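Orotidine 5'-phosphate decarboxylase (Pyrococcus horikoshii, PDB 2CZD) probably catalyses decarboxylation of orotidine 5'-monophosphate to uridine 5'-monophosphate, the last step of de novo UMP synthesis, and works as a homodimer. Local coordinates at residues I15-S20 and P192-A197; L69-V74 and M94-L99; V105-H110 and G147-R152. All blocks are in the same frame, centred on the assembly; numbering follows the deposited sequence.

Interaction 1: I15-S20 and P192-A197; sequences IKIAKS and PNPREA
Ser20, near the C-terminal end of helix 11-21, meets the aliphatic stem of Arg195, in the first turn of helix 194-205. The van der Waals part of the contact falls mainly on the backbone oxygen of Ser20: its O atom touches Arg195 CG at 3.4 Å, with CB and CD close by, so the arginine chain runs alongside the carbonyl rather than pointing at it. With CG anti to the backbone N (chi1 -177°) and the chain extended to NE, the arginine passes Ser20 and carries its guanidinium beyond, where NH1 forms a salt bridge with Asp23 and NH2 a weak hydrogen bond with Tyr24. The apolar touch of the contact lies one helical turn back along helix 11-21, where the Ile17 methyl CG2 rests at 4.2 Å on CB of Pro194, the residue directly after the N-cap of helix 194-205.

The two helices follow the first and the last strand of the eight-stranded TIM barrel. Their meeting therefore closes the outer ring of helices at the seam where the end of the chain returns to its beginning.

Polar linkage between the segments is indirect. One water lies 2.6 Å from Ser20 OG and accepts from Arg195 N at 3.0 Å, tying the serine hydroxyl to an N-H of the first helical turn, a position that has no carbonyl of its own helix to bond.

A further bond belongs to the start of helix 194-205 itself. Asn193 is the N-cap, its OD1 accepting from Glu196 N at 3.1 Å; the bond is nearly straight at hydrogen (167°), although the donor sits well above the amide plane of Asn193.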
loop_
_atom_site.group_PDB
_atom_site.type_symbol
_atom_site.label_atom_id
_atom_site.label_comp_id
_atom_site.label_asym_id
_atom_site.label_seq_id
_atom_site.Cartn_x
_atom_site.Cartn_y
_atom_site.Cartn_z
ATOM N N ILE B 15 20.596 10.897 3.018
ATOM C CA ILE B 15 21.251 11.424 1.829
ATOM C C ILE B 15 22.768 11.290 1.944
ATOM O O ILE B 15 23.435 10.919 0.979
ATOM C CB ILE B 15 20.850 12.902 1.601
ATOM C CG1 ILE B 15 19.363 12.969 1.243
ATOM C CG2 ILE B 15 21.693 13.525 0.509
ATOM C CD1 ILE B 15 18.831 14.386 1.121
ATOM N N LYS B 16 23.303 11.574 3.130
ATOM C CA LYS B 16 24.739 11.468 3.365
ATOM C C LYS B 16 25.213 10.035 3.190
ATOM O O LYS B 16 26.240 9.788 2.567
ATOM C CB LYS B 16 25.091 11.952 4.773
ATOM C CG LYS B 16 24.992 13.458 4.937
ATOM C CD LYS B 16 25.519 13.912 6.290
ATOM C CE LYS B 16 25.539 15.445 6.391
ATOM N NZ LYS B 16 24.173 16.020 6.226
ATOM N N ILE B 17 24.452 9.092 3.732
ATOM C CA ILE B 17 24.813 7.683 3.610
ATOM C C ILE B 17 24.743 7.230 2.152
ATOM O O ILE B 17 25.647 6.557 1.660
ATOM C CB ILE B 17 23.894 6.802 4.496
ATOM C CG1 ILE B 17 24.182 7.085 5.973
ATOM C CG2 ILE B 17 24.108 5.329 4.194
ATOM C CD1 ILE B 17 23.241 6.388 6.932
ATOM N N ALA B 18 23.681 7.609 1.445
ATOM C CA ALA B 18 23.559 7.206 0.049
ATOM C C ALA B 18 24.719 7.736 -0.795
ATOM O O ALA B 18 25.252 7.030 -1.646
ATOM C CB ALA B 18 22.210 7.681 -0.526
ATOM N N LYS B 19 25.112 8.984 -0.555
ATOM C CA LYS B 19 26.207 9.568 -1.312
ATOM C C LYS B 19 27.517 8.843 -1.032
ATOM O O LYS B 19 28.338 8.644 -1.929
ATOM C CB LYS B 19 26.356 11.056 -0.960
ATOM C CG LYS B 19 27.228 11.822 -1.943
ATOM C CD LYS B 19 28.715 11.489 -1.786
ATOM C CE LYS B 19 29.440 11.573 -3.125
ATOM N NZ LYS B 19 28.915 10.522 -4.076
ATOM N N SER B 20 27.703 8.435 0.216
ATOM C CA SER B 20 28.935 7.759 0.599
ATOM C C SER B 20 29.088 6.363 0.009
ATOM O O SER B 20 30.199 5.917 -0.273
ATOM C CB SER B 20 29.034 7.677 2.123
ATOM O OG SER B 20 30.262 7.089 2.510
ATOM N N PRO B 192 29.555 0.799 10.908
ATOM C CA PRO B 192 30.441 1.861 11.406
ATOM C C PRO B 192 30.923 2.691 10.210
ATOM O O PRO B 192 31.080 3.925 10.289
ATOM C CB PRO B 192 31.574 1.081 12.055
ATOM C CG PRO B 192 30.886 -0.139 12.600
ATOM C CD PRO B 192 29.935 -0.519 11.445
ATOM N N ASN B 193 31.159 1.997 9.103
ATOM C CA ASN B 193 31.596 2.624 7.861
ATOM C C ASN B 193 30.737 2.048 6.739
ATOM O O ASN B 193 31.055 1.000 6.169
ATOM C CB ASN B 193 33.064 2.305 7.591
ATOM C CG ASN B 193 33.611 3.048 6.393
ATOM O OD1 ASN B 193 32.885 3.359 5.436
ATOM N ND2 ASN B 193 34.913 3.318 6.424
ATOM N N PRO B 194 29.624 2.724 6.416
ATOM C CA PRO B 194 28.745 2.230 5.344
ATOM C C PRO B 194 29.434 1.929 4.000
ATOM O O PRO B 194 29.147 0.926 3.354
ATOM C CB PRO B 194 27.701 3.334 5.226
ATOM C CG PRO B 194 27.589 3.857 6.632
ATOM C CD PRO B 194 29.046 3.904 7.085
ATOM N N ARG B 195 30.338 2.798 3.558
ATOM C CA ARG B 195 31.006 2.577 2.281
ATOM C C ARG B 195 31.818 1.295 2.292
ATOM O O ARG B 195 31.787 0.524 1.330
ATOM C CB ARG B 195 31.925 3.763 1.934
ATOM C CG ARG B 195 32.597 3.632 0.580
ATOM C CD ARG B 195 33.424 4.887 0.234
ATOM N NE ARG B 195 33.816 4.929 -1.181
ATOM C CZ ARG B 195 34.694 4.109 -1.754
ATOM N NH1 ARG B 195 34.973 4.234 -3.051
ATOM N NH2 ARG B 195 35.307 3.170 -1.040
ATOM N N GLU B 196 32.562 1.064 3.374
ATOM C CA GLU B 196 33.354 -0.153 3.454
ATOM C C GLU B 196 32.476 -1.398 3.569
ATOM O O GLU B 196 32.833 -2.463 3.063
ATOM C CB GLU B 196 34.346 -0.075 4.619
ATOM C CG GLU B 196 35.565 0.765 4.304
ATOM C CD GLU B 196 36.409 0.156 3.199
ATOM O OE1 GLU B 196 36.749 -1.044 3.300
ATOM O OE2 GLU B 196 36.736 0.868 2.233
ATOM N N ALA B 197 31.315 -1.266 4.211
ATOM C CA ALA B 197 30.400 -2.393 4.341
ATOM C C ALA B 197 29.829 -2.746 2.969
ATOM O O ALA B 197 29.727 -3.913 2.598
ATOM C CB ALA B 197 29.285 -2.050 5.313
HETATM O O HOH W 1 30.634 5.621 4.609
#

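Interaction 2: L69-V74 and M94-L99; sequences LIARKV and MAVKEL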
loop_
_atom_site.group_PDB
_atom_site.type_symbol
_atom_site.label_atom_id
_atom_site.label_comp_id
_atom_site.label_asym_id
_atom_site.label_seq_id
_atom_site.Cartn_x
_atom_site.Cartn_y
_atom_site.Cartn_z
ATOM N N LEU B 69 -2.703 7.427 -9.704
ATOM C CA LEU B 69 -2.422 8.710 -9.068
ATOM C C LEU B 69 -1.169 8.651 -8.193
ATOM O O LEU B 69 -0.348 9.576 -8.192
ATOM C CB LEU B 69 -3.617 9.143 -8.224
ATOM C CG LEU B 69 -4.877 9.519 -8.982
ATOM C CD1 LEU B 69 -5.997 9.698 -8.001
ATOM C CD2 LEU B 69 -4.643 10.816 -9.772
ATOM N N ILE B 70 -1.025 7.569 -7.434
ATOM C CA ILE B 70 0.146 7.438 -6.586
ATOM C C ILE B 70 1.410 7.331 -7.455
ATOM O O ILE B 70 2.429 7.976 -7.175
ATOM C CB ILE B 70 0.035 6.194 -5.687
ATOM C CG1 ILE B 70 -1.133 6.372 -4.705
ATOM C CG2 ILE B 70 1.349 5.959 -4.955
ATOM C CD1 ILE B 70 -1.457 5.080 -3.952
ATOM N N ALA B 71 1.343 6.512 -8.502
ATOM C CA ALA B 71 2.483 6.313 -9.407
ATOM C C ALA B 71 2.888 7.628 -10.088
ATOM O O ALA B 71 4.074 7.947 -10.205
ATOM C CB ALA B 71 2.121 5.271 -10.467
ATOM N N ARG B 72 1.892 8.379 -10.538
ATOM C CA ARG B 72 2.158 9.648 -11.195
ATOM C C ARG B 72 2.963 10.562 -10.283
ATOM O O ARG B 72 3.941 11.159 -10.725
ATOM C CB ARG B 72 0.835 10.316 -11.586
ATOM C CG ARG B 72 0.970 11.618 -12.354
ATOM C CD ARG B 72 -0.360 11.933 -13.037
ATOM N NE ARG B 72 -0.649 13.361 -13.067
ATOM C CZ ARG B 72 -0.024 14.242 -13.840
ATOM N NH1 ARG B 72 0.938 13.844 -14.669
ATOM N NH2 ARG B 72 -0.363 15.527 -13.785
ATOM N N LYS B 73 2.559 10.672 -9.017
ATOM C CA LYS B 73 3.267 11.520 -8.054
ATOM C C LYS B 73 4.683 11.010 -7.728
ATOM O O LYS B 73 5.645 11.783 -7.679
ATOM C CB LYS B 73 2.459 11.589 -6.755
ATOM C CG LYS B 73 2.995 12.534 -5.706
ATOM C CD LYS B 73 2.690 13.982 -6.096
ATOM C CE LYS B 73 3.060 14.945 -4.967
ATOM N NZ LYS B 73 2.787 16.352 -5.412
ATOM N N VAL B 74 4.806 9.704 -7.504
ATOM C CA VAL B 74 6.085 9.106 -7.134
ATOM C C VAL B 74 7.084 9.028 -8.298
ATOM O O VAL B 74 8.257 9.362 -8.115
ATOM C CB VAL B 74 5.815 7.719 -6.489
ATOM C CG1 VAL B 74 7.100 7.006 -6.163
ATOM C CG2 VAL B 74 5.024 7.927 -5.204
ATOM N N MET B 94 -1.130 -2.732 -14.339
ATOM C CA MET B 94 -0.900 -1.958 -15.552
ATOM C C MET B 94 -1.111 -0.460 -15.382
ATOM O O MET B 94 -0.500 0.343 -16.102
ATOM C CB MET B 94 -1.753 -2.507 -16.706
ATOM C CG MET B 94 -1.295 -3.869 -17.221
ATOM S SD MET B 94 0.444 -3.919 -17.733
ATOM C CE MET B 94 0.430 -2.841 -19.095
ATOM N N ALA B 95 -1.923 -0.067 -14.401
ATOM C CA ALA B 95 -2.119 1.371 -14.168
ATOM C C ALA B 95 -0.816 2.037 -13.723
ATOM O O ALA B 95 -0.604 3.238 -13.964
ATOM C CB ALA B 95 -3.212 1.612 -13.144
ATOM N N VAL B 96 0.051 1.261 -13.073
ATOM C CA VAL B 96 1.343 1.768 -12.640
ATOM C C VAL B 96 2.354 1.638 -13.781
ATOM O O VAL B 96 3.095 2.579 -14.044
ATOM C CB VAL B 96 1.874 0.975 -11.415
ATOM C CG1 VAL B 96 3.193 1.562 -10.932
ATOM C CG2 VAL B 96 0.835 1.018 -10.284
ATOM N N LYS B 97 2.393 0.486 -14.450
ATOM C CA LYS B 97 3.357 0.261 -15.542
ATOM C C LYS B 97 3.199 1.299 -16.676
ATOM O O LYS B 97 4.149 1.644 -17.367
ATOM C CB LYS B 97 3.182 -1.150 -16.110
ATOM C CG LYS B 97 4.325 -1.585 -17.007
ATOM C CD LYS B 97 4.107 -3.004 -17.442
ATOM C CE LYS B 97 5.359 -3.608 -18.083
ATOM N NZ LYS B 97 5.846 -2.819 -19.246
ATOM N N GLU B 98 1.989 1.792 -16.849
ATOM C CA GLU B 98 1.736 2.803 -17.861
ATOM C C GLU B 98 2.609 4.033 -17.636
ATOM O O GLU B 98 3.018 4.679 -18.600
ATOM C CB GLU B 98 0.267 3.209 -17.801
ATOM C CG GLU B 98 -0.158 4.338 -18.711
ATOM C CD GLU B 98 -1.645 4.638 -18.544
ATOM O OE1 GLU B 98 -2.459 3.773 -18.921
ATOM O OE2 GLU B 98 -2.005 5.720 -18.024
ATOM N N LEU B 99 2.911 4.340 -16.370
ATOM C CA LEU B 99 3.702 5.524 -16.024
ATOM C C LEU B 99 5.194 5.337 -15.756
ATOM O O LEU B 99 5.944 6.323 -15.723
ATOM C CB LEU B 99 3.069 6.217 -14.812
ATOM C CG LEU B 99 1.603 6.573 -15.043
ATOM C CD1 LEU B 99 1.044 7.230 -13.792
ATOM C CD2 LEU B 99 1.491 7.505 -16.249
#
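Ala71 of helix 64-76 and Val96 of helix 90-97 bring two neighbouring outer helices of the TIM barrel together, those that follow its third and fourth strands. Their CA atoms lie 5.7 Å apart, a close approach made possible by the small side chain of Ala71, whose single methyl is directed toward the other helix. Val96 answers with one branch: its CG1, set anti to the backbone N (chi1 -177°), touches Ala71 CB at 3.9 Å. Around the same valine gather Phe75, Ile102 of the next strand and Asn67, and Leu60, one of the substrate-binding residues, also lies close by, so the contact sits on the outer side of the barrel strands.

Leu99, three residues on from Val96, supplies the second grip. Its CG stands anti to the carbonyl carbon (chi1 -56°) and CD1 is anti to CA (chi2 179°), which thrusts this one methyl over the backbone between Ala71 and Arg72. Leu99 also touches Phe75. Arg72 meets the methyl with its backbone N and CA and, of its side chain, with CB; beyond CG the chain bends at chi3 and leads the guanidinium away from the contact. The other faces of helix 64-76 are used elsewhere: Ile70 packs on Leu58 and Leu60 and, like Leu69 and Lys73, also reaches the second subunit, where it lies against Trp32. Leu99 CD1 lies 4.0 Å from Ala71 CB, 3.8 Å from Arg72 CB and 3.6 Å from Arg72 N.

Interaction 3: V105-H110 and G147-R152; sequences VVEMSH and GYIRDR
Glu107 OE1 is held in a salt bridge by Arg145 NH2, from the first turn of helix 144-150, and the same oxygen lies 3.9 Å from the Ile149 methyl CD1. The glutamate reaches this far because CG is anti to the backbone N (chi1 -175°) and the chain stays extended beyond it. A buried carboxylate thus has its charge met by an arginine while a hydrocarbon tip lies beside it; the nearby positive charge would be expected to favour the ionised form.

Ile149 carries the helix side of the contact. Its CG1 is anti to the carbonyl carbon and CD1 continues outward, so the end of the side chain meets Val106 CG2 at 4.2 Å as well as the carboxylate. Behind it lie Ala138 and Ile159, the latter on strand 158-161, while Val106 leans on Phe124 of helix 121-131.

Within 147-152, Arg152 folds back on Tyr148. Its NH2 donates to Tyr148 O at 2.9 Å with a bent angle of 148°, and the same nitrogen sits 3.4 Å above the centre of the Tyr148 ring. On the guanidinium side, Tyr148 CE1 lies over the centre of the Arg152 group, 3.2 Å from its plane, so the bond and the ring face both restrain the guanidinium.

The loop 105-110 leaves the C-terminal end of strand 101-105 and contains the substrate-binding residue Ser109, and further along His110 NE2 is hydrogen-bonded to Val88 O of the second subunit. Helix 144-150, one of the outer helices, packs through Ile149 against Val106 and Glu107 at the start of this loop, at the catalytic end of a TIM barrel, where the substrate-binding loops follow the strands.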
loop_
_atom_site.group_PDB
_atom_site.type_symbol
_atom_site.label_atom_id
_atom_site.label_comp_id
_atom_site.label_asym_id
_atom_site.label_seq_id
_atom_site.Cartn_x
_atom_site.Cartn_y
_atom_site.Cartn_z
ATOM N N VAL B 105 5.338 -8.127 -6.807
ATOM C CA VAL B 105 5.432 -8.999 -5.647
ATOM C C VAL B 105 4.744 -10.310 -5.988
ATOM O O VAL B 105 3.532 -10.337 -6.283
ATOM C CB VAL B 105 4.690 -8.414 -4.411
ATOM C CG1 VAL B 105 4.693 -9.446 -3.263
ATOM C CG2 VAL B 105 5.325 -7.097 -3.979
ATOM N N VAL B 106 5.514 -11.393 -5.942
ATOM C CA VAL B 106 4.964 -12.710 -6.220
ATOM C C VAL B 106 5.072 -13.660 -5.034
ATOM O O VAL B 106 4.453 -14.720 -5.022
ATOM C CB VAL B 106 5.649 -13.356 -7.456
ATOM C CG1 VAL B 106 5.531 -12.424 -8.647
ATOM C CG2 VAL B 106 7.117 -13.698 -7.155
ATOM N N GLU B 107 5.853 -13.274 -4.037
ATOM C CA GLU B 107 6.055 -14.102 -2.852
ATOM C C GLU B 107 6.561 -13.178 -1.745
ATOM O O GLU B 107 7.313 -12.238 -2.022
ATOM C CB GLU B 107 7.106 -15.176 -3.159
ATOM C CG GLU B 107 7.314 -16.170 -2.025
ATOM C CD GLU B 107 8.256 -17.301 -2.410
ATOM O OE1 GLU B 107 8.014 -17.955 -3.445
ATOM O OE2 GLU B 107 9.223 -17.545 -1.671
ATOM N N MET B 108 6.147 -13.430 -0.502
ATOM C CA MET B 108 6.609 -12.593 0.601
ATOM C C MET B 108 7.359 -13.371 1.674
ATOM O O MET B 108 7.280 -14.603 1.737
ATOM C CB MET B 108 5.450 -11.779 1.171
ATOM C CG MET B 108 5.138 -10.625 0.243
ATOM S SD MET B 108 3.776 -9.591 0.813
ATOM C CE MET B 108 4.653 -8.465 1.919
ATOM N N SER B 109 8.084 -12.626 2.510
ATOM C CA SER B 109 8.977 -13.181 3.530
ATOM C C SER B 109 8.466 -13.462 4.935
ATOM O O SER B 109 9.038 -14.284 5.655
ATOM C CB SER B 109 10.212 -12.266 3.653
ATOM O OG SER B 109 10.590 -11.726 2.391
ATOM N N HIS B 110 7.395 -12.788 5.335
ATOM C CA HIS B 110 6.871 -12.932 6.691
ATOM C C HIS B 110 5.968 -14.143 6.910
ATOM O O HIS B 110 5.452 -14.733 5.952
ATOM C CB HIS B 110 6.092 -11.669 7.046
ATOM C CG HIS B 110 4.892 -11.452 6.176
ATOM N ND1 HIS B 110 4.981 -11.281 4.807
ATOM C CD2 HIS B 110 3.575 -11.391 6.482
ATOM C CE1 HIS B 110 3.768 -11.120 4.309
ATOM N NE2 HIS B 110 2.894 -11.181 5.302
ATOM N N GLY B 147 16.047 -19.756 -6.771
ATOM C CA GLY B 147 16.043 -20.684 -7.887
ATOM C C GLY B 147 14.643 -21.121 -8.286
ATOM O O GLY B 147 14.337 -21.240 -9.474
ATOM N N TYR B 148 13.785 -21.343 -7.291
ATOM C CA TYR B 148 12.418 -21.784 -7.545
ATOM C C TYR B 148 11.727 -20.772 -8.446
ATOM O O TYR B 148 11.057 -21.128 -9.416
ATOM C CB TYR B 148 11.636 -21.892 -6.238
ATOM C CG TYR B 148 10.212 -22.354 -6.430
ATOM C CD1 TYR B 148 9.882 -23.699 -6.334
ATOM C CD2 TYR B 148 9.201 -21.452 -6.725
ATOM C CE1 TYR B 148 8.569 -24.136 -6.524
ATOM C CE2 TYR B 148 7.879 -21.879 -6.924
ATOM C CZ TYR B 148 7.578 -23.227 -6.817
ATOM O OH TYR B 148 6.278 -23.660 -6.980
ATOM N N ILE B 149 11.888 -19.503 -8.105
ATOM C CA ILE B 149 11.262 -18.453 -8.892
ATOM C C ILE B 149 11.929 -18.327 -10.262
ATOM O O ILE B 149 11.247 -18.214 -11.287
ATOM C CB ILE B 149 11.289 -17.103 -8.110
ATOM C CG1 ILE B 149 10.336 -17.237 -6.906
ATOM C CG2 ILE B 149 10.960 -15.924 -9.034
ATOM C CD1 ILE B 149 10.378 -16.071 -5.918
ATOM N N ARG B 150 13.250 -18.350 -10.278
ATOM C CA ARG B 150 13.985 -18.233 -11.528
ATOM C C ARG B 150 13.580 -19.321 -12.532
ATOM O O ARG B 150 13.482 -19.048 -13.737
ATOM C CB ARG B 150 15.498 -18.309 -11.231
ATOM C CG ARG B 150 16.401 -18.147 -12.447
ATOM C CD ARG B 150 16.348 -16.720 -13.029
ATOM N NE ARG B 150 15.221 -16.496 -13.936
ATOM C CZ ARG B 150 14.795 -15.288 -14.315
ATOM N NH1 ARG B 150 15.387 -14.186 -13.852
ATOM N NH2 ARG B 150 13.794 -15.188 -15.182
ATOM N N ASP B 151 13.339 -20.539 -12.043
ATOM C CA ASP B 151 12.982 -21.643 -12.931
ATOM C C ASP B 151 11.596 -21.483 -13.556
ATOM O O ASP B 151 11.283 -22.162 -14.537
ATOM C CB ASP B 151 13.008 -22.980 -12.180
ATOM C CG ASP B 151 14.403 -23.392 -11.741
ATOM O OD1 ASP B 151 15.391 -22.873 -12.298
ATOM O OD2 ASP B 151 14.501 -24.256 -10.838
ATOM N N ARG B 152 10.765 -20.605 -12.990
ATOM C CA ARG B 152 9.409 -20.412 -13.496
ATOM C C ARG B 152 9.202 -19.069 -14.176
ATOM O O ARG B 152 8.218 -18.874 -14.894
ATOM C CB ARG B 152 8.418 -20.556 -12.336
ATOM C CG ARG B 152 8.366 -21.971 -11.814
ATOM C CD ARG B 152 7.750 -22.085 -10.439
ATOM N NE ARG B 152 7.647 -23.502 -10.099
ATOM C CZ ARG B 152 8.681 -24.295 -9.817
ATOM N NH1 ARG B 152 8.471 -25.581 -9.545
ATOM N NH2 ARG B 152 9.923 -23.814 -9.770
#

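All three contacts belong to one parallel eight-stranded barrel and its ring of outer helices. Interaction 1 joins the helices after the first and last strands, its segments 172 residues apart at their closest ends, and so encloses the other two along the chain; interaction 2, between the helices after strands three and four, closes before interaction 3 opens. Their centres lie far apart: 31 Å between interactions 1 and 2, 30 Å between 1 and 3, and 24 Å between 2 and 3, with none touching. Interactions 1 and 3 stand on opposite sides of the chain's centre. Interactions 2 and 3 both border the second subunit, whereas neither segment of interaction 1 touches it.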